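Side-chain contact in PelD (Pseudomonas aeruginosa, PDB 4EU0), which binds the second messenger cyclic di-GMP as a membrane-associated effector involved in pellicle formation: residues Gly198-Val201 / Gln202-Leu205. Residues are numbered along the deposited sequence; the frame is centred on the assembly and turned at random.
Sequences GEEV and QRLL
At the edge of the Arg203 guanidinium, near its plane, lies OE2 of Glu199, and CG of the same glutamate sits in that plane too. The single oxygen takes both N-H groups of this edge: NE and NH2 of Arg203 each stand 3.4 Å from OE2 of Glu199, two weak hydrogen bonds within one salt bridge. Carboxylate and guanidinium planes are turned 26° apart. Glu199, with CG anti to the backbone N (chi1 -169°) and the chain beyond extended, projects outward; Arg203, extended from CG to NE, runs back along the helix to lie beside it, pointing the same way. Glu200 crosses this arginine at a slant, its carboxylate nearly parallel to the guanidinium. Its OE2 lies well out of the guanidinium plane and no N-H points at it, so the link to Arg203 NE, 4.1 Å away, is one of charge. The bend at chi2 brings this OE2 over to CD of Arg203, at 3.6 Å, while OE1 of Glu200 forms a salt bridge with Arg253. The Glu199-Arg203 pair is an i to i+4 bridge on the outer side of helix 198-207, in the GGDEF-family domain of PelD, where the helix packs against helix 236-253 and strand 185-192. The backbone follows the regular i to i+4 pattern, for example Arg203 N to Glu199 O and Leu205 N to Val201 O, the latter at 2.9 Å. On the buried side Val201 and Leu205 lie side by side, CG1 of Val201 4.0 Å from CD1 of Leu205, and both rest on Phe250. Leu192 also meets Val201, and Phe190 meets Leu205, whose side chain is about 10 Å from the bound cyclic di-GMP. The amide of Gln202 turns away from 198-201: NE2 hydrogen-bonds to Glu206 and OE1 accepts from Arg225.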
ATOM      1  N   GLY A 198       6.214 -22.844  19.090  1.00 16.27           N
ATOM      2  CA  GLY A 198       6.541 -21.641  18.321  1.00 15.67           C
ATOM      3  C   GLY A 198       6.642 -21.853  16.825  1.00 15.32           C
ATOM      4  O   GLY A 198       6.028 -21.121  16.047  1.00 14.68           O
ATOM      5  N   GLU A 199       7.391 -22.869  16.413  1.00 15.84           N
ATOM      6  CA  GLU A 199       7.559 -23.102  14.980  1.00 15.82           C
ATOM      7  C   GLU A 199       6.233 -23.423  14.292  1.00 14.78           C
ATOM      8  O   GLU A 199       5.928 -22.852  13.246  1.00 14.00           O
ATOM      9  CB  GLU A 199       8.591 -24.180  14.680  1.00 17.52           C
ATOM     10  CG  GLU A 199       8.927 -24.192  13.194  1.00 20.37           C
ATOM     11  CD  GLU A 199      10.159 -24.976  12.847  1.00 25.89           C
ATOM     12  OE1 GLU A 199      10.880 -25.426  13.758  1.00 28.43           O
ATOM     13  OE2 GLU A 199      10.407 -25.145  11.641  1.00 30.54           O
ATOM     14  N   GLU A 200       5.453 -24.343  14.862  1.00 14.26           N
ATOM     15  CA  GLU A 200       4.199 -24.723  14.207  1.00 13.83           C
ATOM     16  C   GLU A 200       3.148 -23.619  14.247  1.00 12.62           C
ATOM     17  O   GLU A 200       2.379 -23.464  13.297  1.00 13.03           O
ATOM     18  CB  GLU A 200       3.648 -26.044  14.745  1.00 13.80           C
ATOM     19  CG  GLU A 200       4.490 -27.241  14.325  1.00 15.61           C
ATOM     20  CD  GLU A 200       4.516 -27.439  12.830  1.00 16.38           C
ATOM     21  OE1 GLU A 200       3.436 -27.400  12.199  1.00 15.67           O
ATOM     22  OE2 GLU A 200       5.619 -27.661  12.280  1.00 18.76           O
ATOM     23  N   VAL A 201       3.123 -22.852  15.333  1.00 12.44           N
ATOM     24  CA  VAL A 201       2.237 -21.682  15.400  1.00 11.92           C
ATOM     25  C   VAL A 201       2.634 -20.684  14.310  1.00 11.79           C
ATOM     26  O   VAL A 201       1.779 -20.172  13.567  1.00 11.85           O
ATOM     27  CB  VAL A 201       2.278 -21.018  16.799  1.00 11.79           C
ATOM     28  CG1 VAL A 201       1.535 -19.698  16.782  1.00 12.05           C
ATOM     29  CG2 VAL A 201       1.660 -21.951  17.834  1.00 12.01           C
ATOM     30  N   GLN A 202       3.932 -20.429  14.184  1.00 12.33           N
ATOM     31  CA  GLN A 202       4.406 -19.488  13.163  1.00 13.03           C
ATOM     32  C   GLN A 202       4.023 -19.955  11.759  1.00 13.48           C
ATOM     33  O   GLN A 202       3.572 -19.153  10.932  1.00 13.46           O
ATOM     34  CB  GLN A 202       5.913 -19.270  13.257  1.00 14.21           C
ATOM     35  CG  GLN A 202       6.405 -18.087  12.415  1.00 15.64           C
ATOM     36  CD  GLN A 202       7.903 -17.903  12.520  1.00 19.63           C
ATOM     37  OE1 GLN A 202       8.434 -17.657  13.604  1.00 21.20           O
ATOM     38  NE2 GLN A 202       8.593 -18.019  11.390  1.00 21.05           N
ATOM     39  N   ARG A 203       4.171 -21.249  11.499  1.00 13.66           N
ATOM     40  CA  ARG A 203       3.834 -21.776  10.183  1.00 14.09           C
ATOM     41  C   ARG A 203       2.354 -21.602   9.875  1.00 13.84           C
ATOM     42  O   ARG A 203       1.983 -21.316   8.730  1.00 13.87           O
ATOM     43  CB  ARG A 203       4.245 -23.240  10.059  1.00 14.64           C
ATOM     44  CG  ARG A 203       5.732 -23.419   9.897  1.00 16.31           C
ATOM     45  CD  ARG A 203       6.128 -24.873  10.008  1.00 18.02           C
ATOM     46  NE  ARG A 203       7.549 -25.064   9.729  1.00 20.11           N
ATOM     47  CZ  ARG A 203       8.065 -25.231   8.515  1.00 22.29           C
ATOM     48  NH1 ARG A 203       7.278 -25.247   7.444  1.00 23.04           N
ATOM     49  NH2 ARG A 203       9.374 -25.393   8.373  1.00 25.57           N
ATOM     50  N   LEU A 204       1.508 -21.784  10.891  1.00 13.48           N
ATOM     51  CA  LEU A 204       0.074 -21.578  10.708  1.00 13.65           C
ATOM     52  C   LEU A 204      -0.224 -20.101  10.429  1.00 13.09           C
ATOM     53  O   LEU A 204      -1.016 -19.772   9.552  1.00 12.63           O
ATOM     54  CB  LEU A 204      -0.720 -22.107  11.919  1.00 14.29           C
ATOM     55  CG  LEU A 204      -2.237 -22.221  11.729  1.00 15.65           C
ATOM     56  CD1 LEU A 204      -2.591 -23.339  10.761  1.00 18.54           C
ATOM     57  CD2 LEU A 204      -2.929 -22.444  13.069  1.00 16.58           C
ATOM     58  N   LEU A 205       0.426 -19.210  11.170  1.00 12.85           N
ATOM     59  CA  LEU A 205       0.253 -17.772  10.944  1.00 12.80           C
ATOM     60  C   LEU A 205       0.733 -17.380   9.537  1.00 13.47           C
ATOM     61  O   LEU A 205       0.039 -16.646   8.822  1.00 14.35           O
ATOM     62  CB  LEU A 205       0.971 -16.973  12.038  1.00 12.94           C
ATOM     63  CG  LEU A 205       0.326 -17.006  13.424  1.00 12.33           C
ATOM     64  CD1 LEU A 205       1.315 -16.444  14.446  1.00 14.54           C
ATOM     65  CD2 LEU A 205      -1.013 -16.220  13.449  1.00 16.29           C
TER